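Local coordinates for putative phosphomannomutase (Thermus thermophilus, PDB 1TUO), which probably acts as a phosphohexose mutase of the magnesium-dependent alpha-D-phosphohexomutase kind, shifting a phosphate between two positions of a sugar, at residues L50-H55 with S92-H97; G117-D122 with P344-I349. All blocks are in the same frame, centred on the assembly; numbering follows the deposited sequence.

In the fold
Contact 1 lies in the interior of the first alpha/beta/alpha domain, about 17 Å from the centre of the chain, whereas contact 2 joins that domain to the third and lies about 8 Å from the same centre. Their own centres are about 10 Å apart. Helix 88-97 connects them: Ser-92 OG is 2.7 Å from Glu-345 OE1, a probable hydrogen bond, and Val-95 CG1 packs 3.4 Å from Asp-122 O. The helix therefore touches its own sheet and also the charged group at the domain junction. Lys-119 and Arg-346 of contact 2 probably face the active-site cleft: they neighbour Ser-109 and Glu-332, and more loosely Asp-253, whose loops line the cleft in relatives.

Contact 1: residues L50-H55 with S92-H97; sequences LVVVGH and SFAVRH
A small, wholly apolar strand-to-helix contact sets Val-52 of the central strand 50-55 against Ala-94 and Val-95 in the last turns of helix 88-97, inside the first domain. All three residues are buried, and the two segments hide 121 Å² from each other, about half of it on Val-52. The closest alpha carbons, those of Val-52 and Val-95, are 5.9 Å apart.

The two methyls of Val-52 take different partners on the helix. CG1, held opposite the backbone N (chi1 -174°), meets Ala-94 CB at 3.9 Å. The other branch, CG2, lies over helix backbone, 4.0 Å from Val-95 CA and 4.1 Å from Ala-94 O. In return Val-95 extends its CG2 methyl to within 4.0 Å of Val-52 CB, while its CG1 packs against the backbone oxygen of Asp-122.

The topology is that of a beta-alpha-beta crossover: helix 88-97 links the parallel strands 78-82 and 102-106, which flank strand 50-55 in the sheet, and passes over the strand between them. Leu-82 and Ala-100 add further apolar contacts to Val-52. On the other face of the sheet, Val-51 and Val-53 touch Leu-72 and Ser-69 of helix 61-75, which places strand 50-55 in the sheet that forms the middle layer of the alpha/beta/alpha sandwich. Val-52 shares backbone hydrogen bonds with Gly-102 and Ala-104 of the neighbouring strand 102-106.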
# COMPACT_ATOMS: atom_id res chain seq x y z
N LEU A 50 -7.59 18.11 16.51
CA LEU A 50 -6.18 17.83 16.30
C LEU A 50 -5.94 17.25 14.91
O LEU A 50 -6.73 16.46 14.41
CB LEU A 50 -5.69 16.82 17.34
CG LEU A 50 -4.30 16.24 17.11
CD1 LEU A 50 -3.26 17.31 17.32
CD2 LEU A 50 -4.08 15.07 18.08
N VAL A 51 -4.84 17.66 14.29
CA VAL A 51 -4.50 17.14 12.96
C VAL A 51 -3.07 16.66 13.05
O VAL A 51 -2.21 17.35 13.60
CB VAL A 51 -4.55 18.23 11.87
CG1 VAL A 51 -4.16 17.62 10.51
CG2 VAL A 51 -5.95 18.83 11.79
N VAL A 52 -2.81 15.47 12.51
CA VAL A 52 -1.47 14.92 12.51
C VAL A 52 -0.93 15.02 11.09
O VAL A 52 -1.63 14.67 10.14
CB VAL A 52 -1.47 13.45 12.96
CG1 VAL A 52 -0.04 12.95 13.08
CG2 VAL A 52 -2.17 13.32 14.31
N VAL A 53 0.29 15.53 10.95
CA VAL A 53 0.91 15.68 9.64
C VAL A 53 2.18 14.83 9.58
O VAL A 53 2.91 14.73 10.56
CB VAL A 53 1.30 17.15 9.37
CG1 VAL A 53 2.00 17.28 8.01
CG2 VAL A 53 0.05 18.03 9.40
N GLY A 54 2.43 14.22 8.43
CA GLY A 54 3.63 13.42 8.28
C GLY A 54 4.18 13.60 6.88
O GLY A 54 3.52 14.19 6.02
N HIS A 55 5.40 13.11 6.65
CA HIS A 55 6.01 13.22 5.32
C HIS A 55 6.93 12.03 5.07
O HIS A 55 7.35 11.37 6.02
CB HIS A 55 6.81 14.52 5.22
CG HIS A 55 7.99 14.57 6.14
ND1 HIS A 55 9.22 14.05 5.82
CD2 HIS A 55 8.12 15.11 7.38
CE1 HIS A 55 10.06 14.26 6.81
NE2 HIS A 55 9.42 14.91 7.77
N SER A 92 -1.15 7.19 9.75
CA SER A 92 -2.54 6.79 9.93
C SER A 92 -2.76 6.28 11.36
O SER A 92 -3.78 6.55 11.98
CB SER A 92 -2.94 5.72 8.91
OG SER A 92 -2.93 6.26 7.60
N PHE A 93 -1.78 5.55 11.88
CA PHE A 93 -1.88 5.04 13.24
C PHE A 93 -1.92 6.22 14.22
O PHE A 93 -2.72 6.23 15.16
CB PHE A 93 -0.68 4.16 13.57
CG PHE A 93 -0.43 4.02 15.05
CD1 PHE A 93 -1.24 3.21 15.84
CD2 PHE A 93 0.58 4.76 15.67
CE1 PHE A 93 -1.04 3.13 17.22
CE2 PHE A 93 0.78 4.69 17.04
CZ PHE A 93 -0.03 3.87 17.82
N ALA A 94 -1.04 7.19 14.00
CA ALA A 94 -0.95 8.36 14.87
C ALA A 94 -2.28 9.10 14.94
O ALA A 94 -2.69 9.57 16.00
CB ALA A 94 0.15 9.29 14.38
N VAL A 95 -2.96 9.20 13.81
CA VAL A 95 -4.25 9.89 13.79
C VAL A 95 -5.23 9.23 14.75
O VAL A 95 -5.89 9.91 15.53
CB VAL A 95 -4.86 9.87 12.37
CG1 VAL A 95 -6.31 10.32 12.42
CG2 VAL A 95 -4.06 10.80 11.46
N ARG A 96 -5.32 7.91 14.70
CA ARG A 96 -6.25 7.19 15.56
C ARG A 96 -5.76 7.17 17.01
O ARG A 96 -6.54 7.38 17.95
CB ARG A 96 -6.41 5.76 15.04
CG ARG A 96 -7.40 4.90 15.81
CD ARG A 96 -7.39 3.48 15.28
NE ARG A 96 -8.07 2.54 16.18
CZ ARG A 96 -8.44 1.55 15.35
NH1 ARG A 96 -8.19 1.31 14.08
NH2 ARG A 96 -8.88 0.56 16.14
N HIS A 97 -4.46 6.94 17.19
CA HIS A 97 -3.87 6.88 18.52
C HIS A 97 -4.01 8.19 19.30
O HIS A 97 -4.26 8.18 20.51
CB HIS A 97 -2.40 6.49 18.42
CG HIS A 97 -1.75 6.21 19.74
ND1 HIS A 97 -0.87 7.08 20.34
CD2 HIS A 97 -1.84 5.14 20.56
CE1 HIS A 97 -0.45 6.57 21.48
NE2 HIS A 97 -1.02 5.39 21.64

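Contact 2: residues G117-D122 with P344-I349; sequences GVKFKD and PERDGI
Lys-121 and Glu-345 form a salt bridge between the first and third alpha/beta/alpha domains of the phosphohexomutase fold, connecting strand 115-122 with the turn before helix 348-362. The ammonium NZ of Lys-121 lies 2.9 Å from Glu-345 OE1, on the syn side and 27° out of the carboxylate plane. A bend at chi2 (-58°) brings the lysine chain to cross the glutamate side chain at about a right angle, with Lys-121 CE 3.3 Å from Glu-345 OE1. That oxygen also bonds Ser-92 OG.

Among the other hydrogen bonds, Arg-346 N donates to the anti lone pair of Glu-345 OE2 at 3.0 Å (N-H...O 152°), fixing the carboxylate's rotation. Replacing Glu-345 with an alanine would probably leave the buried Lys-121 ammonium without its countercharge and this turn without its side-chain brace.

Among the cationic groups, Lys-119 NZ and Arg-346 NH2 come within 4.2 Å, their chains crossing nearly at right angles. Arg-346 NH1 is paired with Glu-332, and Lys-119 touches Ser-109, a setting consistent with a phosphate-binding cleft.

At the following helix, Asp-347 is the N-cap: its OD2 accepts a hydrogen bond from Leu-350 N and a weak one from Ile-349 N, 2.8 Å from Asp-347 OD2.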
# COMPACT_ATOMS: atom_id res chain seq x y z
N GLY A 117 2.67 14.80 -3.16
CA GLY A 117 1.24 15.00 -3.08
C GLY A 117 0.84 15.02 -1.63
O GLY A 117 1.69 14.88 -0.75
N VAL A 118 -0.44 15.23 -1.40
CA VAL A 118 -0.96 15.23 -0.04
C VAL A 118 -2.08 14.21 0.00
O VAL A 118 -3.00 14.24 -0.81
CB VAL A 118 -1.51 16.62 0.36
CG1 VAL A 118 -1.95 16.58 1.83
CG2 VAL A 118 -0.43 17.69 0.17
N LYS A 119 -1.98 13.27 0.94
CA LYS A 119 -2.99 12.24 1.10
C LYS A 119 -3.62 12.42 2.48
O LYS A 119 -2.93 12.37 3.50
CB LYS A 119 -2.36 10.85 0.97
CG LYS A 119 -1.93 10.51 -0.45
CD LYS A 119 -1.63 9.03 -0.59
CE LYS A 119 -1.43 8.64 -2.04
NZ LYS A 119 -1.16 7.18 -2.17
N PHE A 120 -4.93 12.62 2.49
CA PHE A 120 -5.68 12.85 3.72
C PHE A 120 -6.26 11.59 4.34
O PHE A 120 -6.69 10.67 3.64
CB PHE A 120 -6.82 13.85 3.45
CG PHE A 120 -6.34 15.20 3.01
CD1 PHE A 120 -5.70 16.05 3.90
CD2 PHE A 120 -6.53 15.63 1.69
CE1 PHE A 120 -5.24 17.31 3.50
CE2 PHE A 120 -6.07 16.89 1.28
CZ PHE A 120 -5.43 17.73 2.19
N LYS A 121 -6.28 11.57 5.67
CA LYS A 121 -6.80 10.43 6.43
C LYS A 121 -7.90 10.96 7.35
O LYS A 121 -7.80 12.08 7.83
CB LYS A 121 -5.69 9.84 7.31
CG LYS A 121 -4.35 9.61 6.61
CD LYS A 121 -4.51 8.68 5.42
CE LYS A 121 -3.15 8.39 4.78
NZ LYS A 121 -3.30 7.48 3.61
N ASP A 122 -8.94 10.16 7.59
CA ASP A 122 -9.97 10.63 8.50
C ASP A 122 -9.71 10.08 9.90
O ASP A 122 -8.70 9.41 10.14
CB ASP A 122 -11.38 10.28 7.98
CG ASP A 122 -11.64 8.79 7.92
OD1 ASP A 122 -12.61 8.41 7.22
OD2 ASP A 122 -10.92 8.00 8.57
N PRO A 344 -7.69 0.71 9.10
CA PRO A 344 -8.38 0.60 7.80
C PRO A 344 -7.46 1.32 6.83
O PRO A 344 -7.84 2.32 6.21
CB PRO A 344 -9.68 1.34 8.04
CG PRO A 344 -9.26 2.43 8.99
CD PRO A 344 -8.37 1.69 9.97
N GLU A 345 -6.24 0.79 6.70
CA GLU A 345 -5.21 1.38 5.87
C GLU A 345 -4.23 0.32 5.36
O GLU A 345 -4.12 -0.76 5.94
CB GLU A 345 -4.45 2.42 6.71
CG GLU A 345 -3.24 3.05 6.05
CD GLU A 345 -3.61 4.02 4.96
OE1 GLU A 345 -3.83 5.21 5.27
OE2 GLU A 345 -3.71 3.59 3.79
N ARG A 346 -3.52 0.62 4.27
CA ARG A 346 -2.53 -0.30 3.74
C ARG A 346 -1.29 -0.17 4.62
O ARG A 346 -0.81 0.94 4.84
CB ARG A 346 -2.19 0.07 2.29
CG ARG A 346 -3.34 -0.16 1.33
CD ARG A 346 -3.06 0.40 -0.06
NE ARG A 346 -3.12 1.86 -0.08
CZ ARG A 346 -3.47 2.57 -1.14
NH1 ARG A 346 -3.79 1.96 -2.27
NH2 ARG A 346 -3.50 3.90 -1.08
N ASP A 347 -0.78 -1.29 5.13
CA ASP A 347 0.40 -1.23 5.99
C ASP A 347 1.44 -2.26 5.54
O ASP A 347 1.30 -3.46 5.78
CB ASP A 347 0.01 -1.48 7.45
CG ASP A 347 1.16 -1.25 8.42
OD1 ASP A 347 0.89 -0.90 9.59
OD2 ASP A 347 2.33 -1.43 8.02
N GLY A 348 2.49 -1.76 4.88
CA GLY A 348 3.54 -2.64 4.38
C GLY A 348 4.45 -3.18 5.46
O GLY A 348 5.12 -4.20 5.27
N ILE A 349 4.50 -2.48 6.59
CA ILE A 349 5.33 -2.92 7.70
C ILE A 349 4.67 -4.13 8.36
O ILE A 349 5.31 -5.15 8.60
CB ILE A 349 5.51 -1.78 8.73
CG1 ILE A 349 6.16 -0.57 8.05
CG2 ILE A 349 6.36 -2.27 9.91
CD1 ILE A 349 7.49 -0.86 7.37